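Local coordinates for protein alkyl hydroperoxide reductase/ Thiol specific antioxidant/ Mal allergen (Burkholderia ambifaria, PDB 5ENU) that probably reduces hydrogen peroxide and organic hydroperoxides as a thiol-dependent peroxiredoxin, protecting the bacterium against oxidative damage, at residues K35-V40 against G70-G75; V40-P45 against L93-I98. All coordinates share one frame; numbering follows the deposited sequence.

Contact 1 of 2, residues K35-V40 against G70-G75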
loop_
_atom_site.group_PDB
_atom_site.type_symbol
_atom_site.label_atom_id
_atom_site.label_comp_id
_atom_site.label_asym_id
_atom_site.label_seq_id
_atom_site.Cartn_x
_atom_site.Cartn_y
_atom_site.Cartn_z
ATOM N N LYS A 35 -0.431 -11.222 10.505
ATOM C CA LYS A 35 -1.482 -11.695 11.400
ATOM C C LYS A 35 -1.229 -11.194 12.817
ATOM O O LYS A 35 -0.093 -11.203 13.304
ATOM C CB LYS A 35 -1.535 -13.228 11.394
ATOM C CG LYS A 35 -2.219 -13.792 10.152
ATOM C CD LYS A 35 -2.471 -15.294 10.251
ATOM C CE LYS A 35 -1.180 -16.084 10.117
ATOM N NZ LYS A 35 -1.448 -17.538 9.860
ATOM N N GLY A 36 -2.294 -10.718 13.469
ATOM C CA GLY A 36 -2.182 -10.166 14.805
ATOM C C GLY A 36 -1.860 -8.688 14.854
ATOM O O GLY A 36 -1.844 -8.110 15.956
ATOM N N ARG A 37 -1.595 -8.065 13.698
ATOM C CA ARG A 37 -1.373 -6.631 13.598
ATOM C C ARG A 37 -2.309 -6.067 12.546
ATOM O O ARG A 37 -2.686 -6.757 11.596
ATOM C CB ARG A 37 0.062 -6.308 13.138
ATOM C CG ARG A 37 1.138 -6.517 14.192
ATOM C CD ARG A 37 2.524 -6.182 13.652
ATOM N NE ARG A 37 3.033 -7.212 12.755
ATOM C CZ ARG A 37 4.143 -7.091 12.032
ATOM N NH1 ARG A 37 4.858 -5.978 12.097
ATOM N NH2 ARG A 37 4.537 -8.079 11.241
ATOM N N LYS A 38 -2.691 -4.811 12.724
ATOM C CA LYS A 38 -3.352 -4.111 11.637
ATOM C C LYS A 38 -2.319 -3.791 10.561
ATOM O O LYS A 38 -1.137 -3.577 10.850
ATOM C CB LYS A 38 -3.960 -2.815 12.170
ATOM C CG LYS A 38 -4.931 -3.024 13.370
ATOM C CD LYS A 38 -5.138 -1.722 14.147
ATOM C CE LYS A 38 -5.876 -1.943 15.449
ATOM N NZ LYS A 38 -6.077 -0.680 16.215
ATOM N N LEU A 39 -2.774 -3.778 9.313
ATOM C CA LEU A 39 -1.921 -3.474 8.164
ATOM C C LEU A 39 -2.553 -2.356 7.348
ATOM O O LEU A 39 -3.692 -2.488 6.882
ATOM C CB LEU A 39 -1.711 -4.708 7.285
ATOM C CG LEU A 39 -1.016 -4.430 5.946
ATOM C CD1 LEU A 39 0.388 -3.869 6.182
ATOM C CD2 LEU A 39 -0.946 -5.679 5.095
ATOM N N VAL A 40 -1.820 -1.259 7.193
ATOM C CA VAL A 40 -2.135 -0.224 6.222
ATOM C C VAL A 40 -1.293 -0.544 4.995
ATOM O O VAL A 40 -0.060 -0.413 5.031
ATOM C CB VAL A 40 -1.807 1.176 6.764
ATOM C CG1 VAL A 40 -1.973 2.231 5.661
ATOM C CG2 VAL A 40 -2.665 1.499 7.989
ATOM N N GLY A 70 -1.110 -0.394 17.068
ATOM C CA GLY A 70 -1.080 -1.795 16.678
ATOM C C GLY A 70 -1.009 -2.046 15.188
ATOM O O GLY A 70 -1.359 -3.147 14.735
ATOM N N ALA A 71 -0.566 -1.069 14.408
ATOM C CA ALA A 71 -0.563 -1.175 12.958
ATOM C C ALA A 71 0.852 -1.135 12.398
ATOM O O ALA A 71 1.763 -0.539 12.988
ATOM C CB ALA A 71 -1.365 -0.031 12.323
ATOM N N GLU A 72 1.016 -1.773 11.241
ATOM C CA GLU A 72 2.189 -1.633 10.393
ATOM C C GLU A 72 1.773 -0.921 9.107
ATOM O O GLU A 72 0.616 -0.992 8.690
ATOM C CB GLU A 72 2.784 -3.016 10.064
ATOM C CG GLU A 72 4.036 -3.029 9.124
ATOM C CD GLU A 72 5.263 -2.253 9.650
ATOM O OE1 GLU A 72 6.306 -2.899 9.889
ATOM O OE2 GLU A 72 5.207 -1.008 9.793
ATOM N N ILE A 73 2.724 -0.215 8.497
ATOM C CA ILE A 73 2.558 0.430 7.198
ATOM C C ILE A 73 3.412 -0.330 6.191
ATOM O O ILE A 73 4.564 -0.672 6.484
ATOM C CB ILE A 73 3.023 1.904 7.255
ATOM C CG1 ILE A 73 2.369 2.677 8.417
ATOM C CG2 ILE A 73 2.789 2.606 5.930
ATOM C CD1 ILE A 73 0.866 2.786 8.310
ATOM N N ILE A 74 2.857 -0.584 5.005
ATOM C CA ILE A 74 3.625 -1.085 3.870
ATOM C C ILE A 74 3.192 -0.304 2.628
ATOM O O ILE A 74 2.001 -0.272 2.299
ATOM C CB ILE A 74 3.464 -2.601 3.646
ATOM C CG1 ILE A 74 3.897 -3.405 4.875
ATOM C CG2 ILE A 74 4.246 -3.048 2.389
ATOM C CD1 ILE A 74 3.651 -4.904 4.744
ATOM N N GLY A 75 4.157 0.330 1.940
ATOM C CA GLY A 75 3.887 0.979 0.668
ATOM C C GLY A 75 4.108 0.018 -0.490
ATOM O O GLY A 75 4.931 -0.886 -0.407
HETATM O O HOH W 1 -2.783 -4.867 16.401
HETATM O O HOH W 2 6.828 -5.460 9.683
#
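Lys38, Leu39 and Val40 pair in parallel with Ala71, Glu72 and Ile73. These are the two strands of a beta-alpha-beta unit, joined through helix 50-68. The axes of residues 38-40 and 71-75 come within 4.5 Å, at 27°. Four backbone hydrogen bonds link them: Lys38 N to Gly70 O, Glu72 N to Lys38 O, Val40 N to Glu72 O and Ile74 N to Val40 O. The first is accepted by Gly70, the C-prime residue of the Schellman motif that ends helix 50-68.

Glu72 can be followed outward. CB lies 4.0 Å from Lys38 O and 4.1 Å from Arg37 NH1. CG stands anti to the backbone N, and the chain then bends at chi2 (60°), which curls the carboxylate back to the N-H of Ile73. OE2 takes Ile73 N at 2.9 Å through its anti lone pair. It is also hydrogen-bonded to Tyr63 OH on helix 50-68. OE1 accepts from a water at 2.6 Å, and that water accepts from Arg37 NH1. Arg37 has two conformers; in one it runs alongside Glu72, with guanidinium and carboxylate planes 54° apart. Its NH2 hydrogen-bonds to Asp33 O.

Leu39 CD1 meets Ile74 CD1 at 3.7 Å on the same side as Glu72. Val40 and Ile73 run side by side on the other, and both touch Phe59 of helix 50-68.

The carboxylate is thus gripped by a backbone N-H, a tyrosine hydroxyl and a water. With Arg37 NH1 4.1 Å from Glu72 OE1, the charges form no direct salt bridge, and their attraction is probably relayed in part by the water.

Contact 2 of 2, residues V40-P45 against L93-I98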
loop_
_atom_site.group_PDB
_atom_site.type_symbol
_atom_site.label_atom_id
_atom_site.label_comp_id
_atom_site.label_asym_id
_atom_site.label_seq_id
_atom_site.Cartn_x
_atom_site.Cartn_y
_atom_site.Cartn_z
ATOM N N VAL A 40 -1.820 -1.259 7.193
ATOM C CA VAL A 40 -2.135 -0.224 6.222
ATOM C C VAL A 40 -1.293 -0.544 4.995
ATOM O O VAL A 40 -0.060 -0.413 5.031
ATOM C CB VAL A 40 -1.807 1.176 6.764
ATOM C CG1 VAL A 40 -1.973 2.231 5.661
ATOM C CG2 VAL A 40 -2.665 1.499 7.989
ATOM N N LEU A 41 -1.938 -0.993 3.924
ATOM C CA LEU A 41 -1.257 -1.311 2.676
ATOM C C LEU A 41 -1.602 -0.179 1.718
ATOM O O LEU A 41 -2.760 -0.059 1.303
ATOM C CB LEU A 41 -1.758 -2.651 2.151
ATOM C CG LEU A 41 -0.984 -3.238 0.975
ATOM C CD1 LEU A 41 0.445 -3.589 1.413
ATOM C CD2 LEU A 41 -1.715 -4.468 0.400
ATOM N N TYR A 42 -0.637 0.681 1.411
ATOM C CA TYR A 42 -0.917 1.861 0.597
ATOM C C TYR A 42 -0.224 1.735 -0.754
ATOM O O TYR A 42 0.994 1.507 -0.810
ATOM C CB TYR A 42 -0.613 3.196 1.311
ATOM C CG TYR A 42 0.816 3.720 1.312
ATOM C CD1 TYR A 42 1.715 3.398 2.338
ATOM C CD2 TYR A 42 1.246 4.603 0.317
ATOM C CE1 TYR A 42 3.011 3.905 2.351
ATOM C CE2 TYR A 42 2.546 5.124 0.328
ATOM C CZ TYR A 42 3.427 4.746 1.336
ATOM O OH TYR A 42 4.716 5.248 1.388
ATOM N N PHE A 43 -1.008 1.863 -1.827
ATOM C CA PHE A 43 -0.496 1.814 -3.194
ATOM C C PHE A 43 -0.281 3.232 -3.691
ATOM O O PHE A 43 -1.162 4.098 -3.518
ATOM C CB PHE A 43 -1.504 1.127 -4.123
ATOM C CG PHE A 43 -1.642 -0.359 -3.895
ATOM C CD1 PHE A 43 -2.359 -0.849 -2.823
ATOM C CD2 PHE A 43 -1.048 -1.265 -4.778
ATOM C CE1 PHE A 43 -2.486 -2.216 -2.625
ATOM C CE2 PHE A 43 -1.167 -2.648 -4.590
ATOM C CZ PHE A 43 -1.886 -3.117 -3.498
ATOM N N TYR A 44 0.898 3.478 -4.263
ATOM C CA TYR A 44 1.228 4.800 -4.776
ATOM C C TYR A 44 1.798 4.662 -6.181
ATOM O O TYR A 44 2.455 3.663 -6.489
ATOM C CB TYR A 44 2.217 5.540 -3.849
ATOM C CG TYR A 44 3.555 4.841 -3.662
ATOM C CD1 TYR A 44 3.717 3.816 -2.716
ATOM C CD2 TYR A 44 4.664 5.212 -4.430
ATOM C CE1 TYR A 44 4.953 3.191 -2.545
ATOM C CE2 TYR A 44 5.901 4.594 -4.252
ATOM C CZ TYR A 44 6.039 3.588 -3.315
ATOM O OH TYR A 44 7.255 2.961 -3.145
ATOM N N PRO A 45 1.525 5.622 -7.075
ATOM C CA PRO A 45 1.898 5.416 -8.492
ATOM C C PRO A 45 3.385 5.193 -8.755
ATOM O O PRO A 45 3.722 4.287 -9.534
ATOM C CB PRO A 45 1.370 6.678 -9.191
ATOM C CG PRO A 45 0.315 7.234 -8.310
ATOM C CD PRO A 45 0.574 6.736 -6.897
ATOM N N LEU A 93 12.433 6.264 5.342
ATOM C CA LEU A 93 11.160 5.641 5.716
ATOM C C LEU A 93 11.407 4.529 6.727
ATOM O O LEU A 93 12.323 3.715 6.529
ATOM C CB LEU A 93 10.440 5.061 4.489
ATOM C CG LEU A 93 10.079 6.066 3.383
ATOM C CD1 LEU A 93 9.381 5.341 2.226
ATOM C CD2 LEU A 93 9.201 7.190 3.935
ATOM N N PRO A 94 10.622 4.455 7.803
ATOM C CA PRO A 94 10.808 3.418 8.828
ATOM C C PRO A 94 9.995 2.154 8.585
ATOM O O PRO A 94 9.863 1.340 9.502
ATOM C CB PRO A 94 10.301 4.125 10.094
ATOM C CG PRO A 94 9.199 4.982 9.588
ATOM C CD PRO A 94 9.674 5.488 8.245
ATOM N N PHE A 95 9.463 1.975 7.385
ATOM C CA PHE A 95 8.565 0.883 7.070
ATOM C C PHE A 95 8.943 0.355 5.697
ATOM O O PHE A 95 9.663 1.025 4.945
ATOM C CB PHE A 95 7.095 1.341 7.128
ATOM C CG PHE A 95 6.786 2.533 6.259
ATOM C CD1 PHE A 95 6.600 2.385 4.884
ATOM C CD2 PHE A 95 6.650 3.805 6.824
ATOM C CE1 PHE A 95 6.304 3.488 4.081
ATOM C CE2 PHE A 95 6.349 4.903 6.015
ATOM C CZ PHE A 95 6.180 4.740 4.655
ATOM N N PRO A 96 8.491 -0.853 5.347
ATOM C CA PRO A 96 8.929 -1.485 4.093
ATOM C C PRO A 96 8.158 -0.993 2.876
ATOM O O PRO A 96 7.040 -0.491 2.973
ATOM C CB PRO A 96 8.624 -2.979 4.305
ATOM C CG PRO A 96 8.151 -3.121 5.721
ATOM C CD PRO A 96 7.739 -1.778 6.214
ATOM N N LEU A 97 8.776 -1.188 1.709
ATOM C CA LEU A 97 8.137 -0.971 0.413
ATOM C C LEU A 97 8.166 -2.283 -0.368
ATOM O O LEU A 97 9.244 -2.849 -0.588
ATOM C CB LEU A 97 8.872 0.110 -0.393
ATOM C CG LEU A 97 8.952 1.492 0.261
ATOM C CD1 LEU A 97 9.814 2.409 -0.616
ATOM C CD2 LEU A 97 7.550 2.105 0.494
ATOM N N ILE A 98 6.990 -2.740 -0.813
ATOM C CA ILE A 98 6.884 -3.930 -1.665
ATOM C C ILE A 98 7.119 -3.534 -3.120
ATOM O O ILE A 98 6.542 -2.544 -3.602
ATOM C CB ILE A 98 5.504 -4.596 -1.495
ATOM C CG1 ILE A 98 5.465 -5.399 -0.185
ATOM C CG2 ILE A 98 5.188 -5.480 -2.693
ATOM C CD1 ILE A 98 4.067 -5.930 0.198
#
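Tyr42 and Phe95 meet at their ring edges inside the thioredoxin-like fold of this peroxiredoxin. Strand 38-43 and the segment leading into strand 97-99 are not sheet neighbours, since strand 71-77 runs between them. The contact is therefore made by side chains that reach across that middle strand.

The Tyr42 and Phe95 side chains cross at about a right angle. Phe95 CE1 lies near the plane of the Tyr42 ring, 3.7 Å from Tyr42 CE1. Tyr42 OH in turn sits at the edge of the Phe95 ring. Neither ring covers the face of the other. Tyr42 stacks instead on Phe59 of helix 50-68, while Leu93 CB lies over the centre of one Phe95 face.

Tyr44 and Leu97 also cross at about a right angle. Tyr44 CG is held between its backbone N and carbonyl carbon (chi1 61°), which sets the phenol against Leu97. Both leucine methyls lie near the phenol oxygen, and Leu97 CD2 is 4.1 Å from Tyr44 CE1. Tyr44 also touches Cys52 and Arg127. Cys52 is probably the peroxidatic cysteine, judging by the PXXXTXXC motif of peroxiredoxins, so this end of the contact borders the likely active site.

Leu41 and Ile98 add a looser methyl contact. The polar end of Tyr44 is hydrogen-bonded to Asp47 OD1, and the same OH rests 3.6 Å from Leu97 CD1.

How the contacts relate
Contacts 1 and 2 share Val40 and follow strand 38-43 from its start to its end. Their centres are about 11 Å apart. Strand 71-77 connects them. It pairs in contact 1 with 38-43 and on its other edge with 97-99, where Gly75 O lies 2.8 Å from Ile98 N in a probable hydrogen bond. Ile74 O likewise probably accepts Tyr42 N at 2.9 Å, carrying the pairing of contact 1 on into the strand residues used by contact 2. Ile73 O also packs on Phe95 CB, 3.3 Å away. Contact 2 reaches Cys52, the probable peroxidatic cysteine, through Tyr44 and Pro45, whereas contact 1 pairs the N-terminal parts of strands 38-43 and 71-77.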